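Local coordinates for protein monothiol glutaredoxin-S14, chloroplastic (Arabidopsis thaliana, PDB 3IPZ) that probably serves as a chloroplast carrier of [2Fe-2S] clusters, bridging one in a homodimer or with a BolA partner, and may regulate CAX cation transporters, at residues Leu11-Lys25 / Tyr68-Gly81. Residues are numbered along the deposited sequence; the frame is centred on the assembly and turned at random.
Sequences LEKLVNSEKVVLFMK and YSNWPTFPQLYIGG
Tyr78 packs against both Val15 of helix 5-15 and Phe23 of the neighbouring strand, and its ring gathers much of this contact. Its CB sits 3.6 Å from Val21 O, beside the backbone pairing. CG turns anti to the carbonyl carbon (chi1 -84°), which lays the ring against the helix, where CG1 of Val15 stands over its centre, 3.5 Å from the centroid. CD2, on one flank, meets Val15 CB; CD1, on the other, comes within 3.6 Å of Phe23 CE1, the two ring planes nearly perpendicular at 89°. CE2 reaches the edge of the Tyr68 ring, whose face takes CB of Leu11. At the tip, OH gives a very short hydrogen bond to Ser69 OG, which in turn donates to Gln76 OE1 from above its carbonyl plane. A phenylalanine here would probably keep the Val15 and Phe23 contacts but leave Ser69 OG without this donor.

Strands 20-24 and 76-79 are the antiparallel central pair of the four-stranded thioredoxin-fold sheet, with strand 51-54 flanking the former and 82-85 the latter. Val21 and Tyr78 form one hydrogen-bonded pair, Phe23 and Gln76 another, all four side chains facing helices 5-15 and 59-69. On the opposite face, Val20 CG1 packs 3.7 Å from Leu77 CD1, while Leu22 CD2 lies alongside Pro75 CB.

Pro75 follows a cis peptide bond, the conserved cis-proline of this fold, and its ring also touches Phe35, inferred to belong to the cluster site. Phe74, a glutathione-binding residue by similarity like Lys25, directs its ring edge at Phe23 O. Beyond the strands, Gly80 N bonds to Lys19 O at 2.8 Å, and Gly81 CA fits 3.2 Å from Asn16 OD1, where a side chain could clash.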
# COMPACT_ATOMS: atom_id res chain seq x y z
N LEU A 11 -8.83 -9.35 -2.91
CA LEU A 11 -7.96 -8.19 -2.93
C LEU A 11 -8.79 -6.93 -2.68
O LEU A 11 -8.40 -6.06 -1.90
CB LEU A 11 -7.22 -8.08 -4.27
CG LEU A 11 -6.27 -9.24 -4.57
CD1 LEU A 11 -5.47 -8.96 -5.85
CD2 LEU A 11 -5.34 -9.44 -3.39
N GLU A 12 -9.94 -6.85 -3.33
CA GLU A 12 -10.81 -5.71 -3.16
C GLU A 12 -11.21 -5.59 -1.70
O GLU A 12 -11.28 -4.49 -1.14
CB GLU A 12 -12.05 -5.86 -4.04
CG GLU A 12 -13.07 -4.76 -3.87
CD GLU A 12 -14.28 -4.97 -4.76
OE1 GLU A 12 -14.84 -6.09 -4.75
OE2 GLU A 12 -14.69 -4.01 -5.45
N LYS A 13 -11.45 -6.74 -1.07
CA LYS A 13 -11.83 -6.77 0.34
C LYS A 13 -10.64 -6.36 1.20
O LYS A 13 -10.77 -5.57 2.14
CB LYS A 13 -12.31 -8.17 0.73
CG LYS A 13 -12.69 -8.30 2.20
CD LYS A 13 -13.19 -9.70 2.57
CE LYS A 13 -13.45 -9.80 4.07
NZ LYS A 13 -14.06 -11.10 4.48
N LEU A 14 -9.48 -6.90 0.86
CA LEU A 14 -8.25 -6.61 1.58
C LEU A 14 -7.90 -5.11 1.57
O LEU A 14 -7.60 -4.53 2.62
CB LEU A 14 -7.08 -7.39 0.98
CG LEU A 14 -6.03 -7.94 1.94
CD1 LEU A 14 -4.77 -8.19 1.15
CD2 LEU A 14 -5.75 -6.98 3.06
N VAL A 15 -7.91 -4.48 0.39
CA VAL A 15 -7.55 -3.06 0.32
C VAL A 15 -8.59 -2.13 0.94
O VAL A 15 -8.29 -0.97 1.21
CB VAL A 15 -7.24 -2.61 -1.14
CG1 VAL A 15 -6.10 -3.45 -1.69
CG2 VAL A 15 -8.47 -2.69 -2.02
N ASN A 16 -9.79 -2.64 1.19
CA ASN A 16 -10.83 -1.83 1.80
C ASN A 16 -11.05 -2.17 3.27
O ASN A 16 -11.92 -1.59 3.92
CB ASN A 16 -12.16 -1.99 1.05
CG ASN A 16 -12.17 -1.26 -0.28
OD1 ASN A 16 -12.31 -0.04 -0.34
ND2 ASN A 16 -11.99 -2.01 -1.37
N SER A 17 -10.25 -3.10 3.80
CA SER A 17 -10.40 -3.50 5.21
C SER A 17 -9.93 -2.43 6.19
O SER A 17 -10.33 -2.42 7.36
CB SER A 17 -9.66 -4.82 5.46
OG SER A 17 -8.27 -4.74 5.19
N GLU A 18 -9.07 -1.53 5.72
CA GLU A 18 -8.59 -0.44 6.55
C GLU A 18 -8.49 0.79 5.66
O GLU A 18 -8.47 0.67 4.43
CB GLU A 18 -7.21 -0.77 7.14
CG GLU A 18 -7.17 -1.98 8.07
CD GLU A 18 -8.13 -1.89 9.24
OE1 GLU A 18 -8.44 -0.76 9.70
OE2 GLU A 18 -8.58 -2.95 9.72
N LYS A 19 -8.43 1.97 6.28
CA LYS A 19 -8.34 3.23 5.56
C LYS A 19 -7.04 3.30 4.77
O LYS A 19 -7.03 3.75 3.63
CB LYS A 19 -8.39 4.42 6.52
CG LYS A 19 -9.69 4.56 7.31
CD LYS A 19 -10.86 4.86 6.41
CE LYS A 19 -12.14 5.00 7.21
NZ LYS A 19 -13.26 5.40 6.31
N VAL A 20 -5.95 2.85 5.40
CA VAL A 20 -4.64 2.86 4.77
C VAL A 20 -3.99 1.48 4.87
O VAL A 20 -3.73 0.99 5.97
CB VAL A 20 -3.71 3.91 5.43
CG1 VAL A 20 -2.36 3.95 4.70
CG2 VAL A 20 -4.38 5.29 5.40
N VAL A 21 -3.73 0.87 3.72
CA VAL A 21 -3.11 -0.46 3.66
C VAL A 21 -1.82 -0.40 2.82
O VAL A 21 -1.83 0.01 1.66
CB VAL A 21 -4.08 -1.49 3.02
CG1 VAL A 21 -3.39 -2.84 2.85
CG2 VAL A 21 -5.32 -1.63 3.89
N LEU A 22 -0.72 -0.84 3.43
CA LEU A 22 0.57 -0.83 2.76
C LEU A 22 1.07 -2.24 2.44
O LEU A 22 1.22 -3.07 3.33
CB LEU A 22 1.59 -0.16 3.67
CG LEU A 22 2.89 0.44 3.16
CD1 LEU A 22 3.97 0.03 4.13
CD2 LEU A 22 3.19 -0.01 1.76
N PHE A 23 1.35 -2.51 1.18
CA PHE A 23 1.90 -3.81 0.81
C PHE A 23 3.40 -3.57 0.68
O PHE A 23 3.83 -2.81 -0.16
CB PHE A 23 1.28 -4.29 -0.50
CG PHE A 23 -0.18 -4.63 -0.37
CD1 PHE A 23 -1.16 -3.75 -0.83
CD2 PHE A 23 -0.57 -5.79 0.28
CE1 PHE A 23 -2.51 -4.02 -0.65
CE2 PHE A 23 -1.92 -6.09 0.47
CZ PHE A 23 -2.90 -5.20 0.00
N MET A 24 4.17 -4.22 1.54
CA MET A 24 5.62 -4.02 1.57
C MET A 24 6.46 -5.28 1.62
O MET A 24 5.96 -6.40 1.66
CB MET A 24 5.97 -3.17 2.79
CG MET A 24 5.62 -3.86 4.10
SD MET A 24 5.86 -2.84 5.59
CE MET A 24 7.66 -2.61 5.54
N LYS A 25 7.77 -5.06 1.59
CA LYS A 25 8.74 -6.15 1.69
C LYS A 25 9.15 -6.11 3.15
O LYS A 25 9.86 -5.20 3.59
CB LYS A 25 9.92 -5.88 0.76
CG LYS A 25 9.54 -5.96 -0.71
CD LYS A 25 10.73 -5.83 -1.62
CE LYS A 25 10.30 -6.04 -3.06
NZ LYS A 25 11.45 -5.84 -4.00
N TYR A 68 -3.38 -6.35 -10.17
CA TYR A 68 -4.49 -5.57 -9.64
C TYR A 68 -4.17 -4.07 -9.61
O TYR A 68 -4.98 -3.24 -10.01
CB TYR A 68 -4.83 -6.04 -8.22
CG TYR A 68 -6.07 -5.42 -7.62
CD1 TYR A 68 -7.34 -5.85 -7.99
CD2 TYR A 68 -5.97 -4.41 -6.66
CE1 TYR A 68 -8.49 -5.29 -7.42
CE2 TYR A 68 -7.11 -3.85 -6.09
CZ TYR A 68 -8.36 -4.29 -6.47
OH TYR A 68 -9.49 -3.74 -5.90
N SER A 69 -2.98 -3.73 -9.12
CA SER A 69 -2.53 -2.33 -9.01
C SER A 69 -1.91 -1.82 -10.30
O SER A 69 -1.78 -0.61 -10.49
CB SER A 69 -1.48 -2.20 -7.90
OG SER A 69 -1.93 -2.77 -6.69
N ASN A 70 -1.53 -2.75 -11.17
CA ASN A 70 -0.86 -2.45 -12.43
C ASN A 70 0.44 -1.69 -12.18
O ASN A 70 0.78 -0.73 -12.87
CB ASN A 70 -1.76 -1.63 -13.36
CG ASN A 70 -1.17 -1.51 -14.76
OD1 ASN A 70 -0.90 -2.52 -15.41
ND2 ASN A 70 -0.97 -0.29 -15.22
N TRP A 71 1.17 -2.15 -11.17
CA TRP A 71 2.44 -1.58 -10.75
C TRP A 71 3.29 -2.79 -10.40
O TRP A 71 2.95 -3.56 -9.50
CB TRP A 71 2.21 -0.66 -9.54
CG TRP A 71 3.46 -0.04 -9.02
CD1 TRP A 71 4.12 -0.36 -7.87
CD2 TRP A 71 4.26 0.93 -9.70
NE1 TRP A 71 5.30 0.35 -7.80
CE2 TRP A 71 5.41 1.15 -8.91
CE3 TRP A 71 4.12 1.64 -10.90
CZ2 TRP A 71 6.42 2.04 -9.28
CZ3 TRP A 71 5.13 2.53 -11.28
CH2 TRP A 71 6.26 2.72 -10.46
N PRO A 72 4.43 -2.98 -11.09
CA PRO A 72 5.37 -4.10 -10.92
C PRO A 72 6.11 -4.32 -9.61
O PRO A 72 6.70 -5.38 -9.43
CB PRO A 72 6.33 -3.92 -12.09
CG PRO A 72 6.42 -2.44 -12.20
CD PRO A 72 4.96 -2.02 -12.08
N THR A 73 6.13 -3.35 -8.70
CA THR A 73 6.83 -3.57 -7.44
C THR A 73 6.10 -3.15 -6.20
O THR A 73 4.92 -2.84 -6.21
CB THR A 73 8.18 -2.85 -7.34
OG1 THR A 73 8.45 -2.14 -8.55
CG2 THR A 73 9.28 -3.85 -7.01
N PHE A 74 6.87 -3.15 -5.12
CA PHE A 74 6.41 -2.78 -3.80
C PHE A 74 7.50 -1.95 -3.19
O PHE A 74 8.68 -2.13 -3.49
CB PHE A 74 6.13 -4.04 -2.98
CG PHE A 74 5.10 -4.93 -3.59
CD1 PHE A 74 5.47 -5.90 -4.51
CD2 PHE A 74 3.76 -4.74 -3.31
CE1 PHE A 74 4.50 -6.67 -5.14
CE2 PHE A 74 2.78 -5.50 -3.94
CZ PHE A 74 3.15 -6.47 -4.86
N PRO A 75 7.15 -1.06 -2.26
CA PRO A 75 5.79 -0.81 -1.75
C PRO A 75 4.69 -0.33 -2.68
O PRO A 75 4.91 0.38 -3.66
CB PRO A 75 6.04 0.19 -0.63
CG PRO A 75 7.16 1.01 -1.20
CD PRO A 75 8.09 -0.07 -1.72
N GLN A 76 3.48 -0.72 -2.32
CA GLN A 76 2.26 -0.35 -3.00
C GLN A 76 1.36 0.17 -1.87
O GLN A 76 1.07 -0.56 -0.93
CB GLN A 76 1.62 -1.56 -3.69
CG GLN A 76 2.16 -1.83 -5.08
CD GLN A 76 1.48 -2.99 -5.77
OE1 GLN A 76 0.31 -3.29 -5.53
NE2 GLN A 76 2.20 -3.65 -6.67
N LEU A 77 0.93 1.42 -1.98
CA LEU A 77 0.10 2.03 -0.96
C LEU A 77 -1.34 2.21 -1.39
O LEU A 77 -1.62 2.72 -2.48
CB LEU A 77 0.67 3.39 -0.55
CG LEU A 77 -0.05 4.21 0.54
CD1 LEU A 77 0.00 3.47 1.88
CD2 LEU A 77 0.63 5.57 0.67
N TYR A 78 -2.26 1.78 -0.54
CA TYR A 78 -3.68 1.94 -0.81
C TYR A 78 -4.29 2.87 0.25
O TYR A 78 -3.94 2.80 1.44
CB TYR A 78 -4.39 0.58 -0.78
CG TYR A 78 -4.32 -0.19 -2.09
CD1 TYR A 78 -3.17 -0.91 -2.44
CD2 TYR A 78 -5.40 -0.17 -2.98
CE1 TYR A 78 -3.10 -1.61 -3.66
CE2 TYR A 78 -5.34 -0.85 -4.19
CZ TYR A 78 -4.20 -1.56 -4.53
OH TYR A 78 -4.15 -2.20 -5.75
N ILE A 79 -5.19 3.74 -0.19
CA ILE A 79 -5.86 4.68 0.71
C ILE A 79 -7.32 4.74 0.28
O ILE A 79 -7.61 5.00 -0.89
CB ILE A 79 -5.26 6.09 0.62
CG1 ILE A 79 -3.78 6.06 0.98
CG2 ILE A 79 -5.98 7.03 1.56
CD1 ILE A 79 -2.98 7.29 0.56
N GLY A 80 -8.22 4.51 1.23
CA GLY A 80 -9.64 4.53 0.92
C GLY A 80 -10.01 3.43 -0.06
O GLY A 80 -11.01 3.54 -0.78
N GLY A 81 -9.20 2.38 -0.10
CA GLY A 81 -9.48 1.26 -0.98
C GLY A 81 -9.08 1.48 -2.43
O GLY A 81 -9.43 0.66 -3.29
O HOH W 1 -7.30 1.61 1.50
O HOH W 2 -12.21 -0.84 -4.35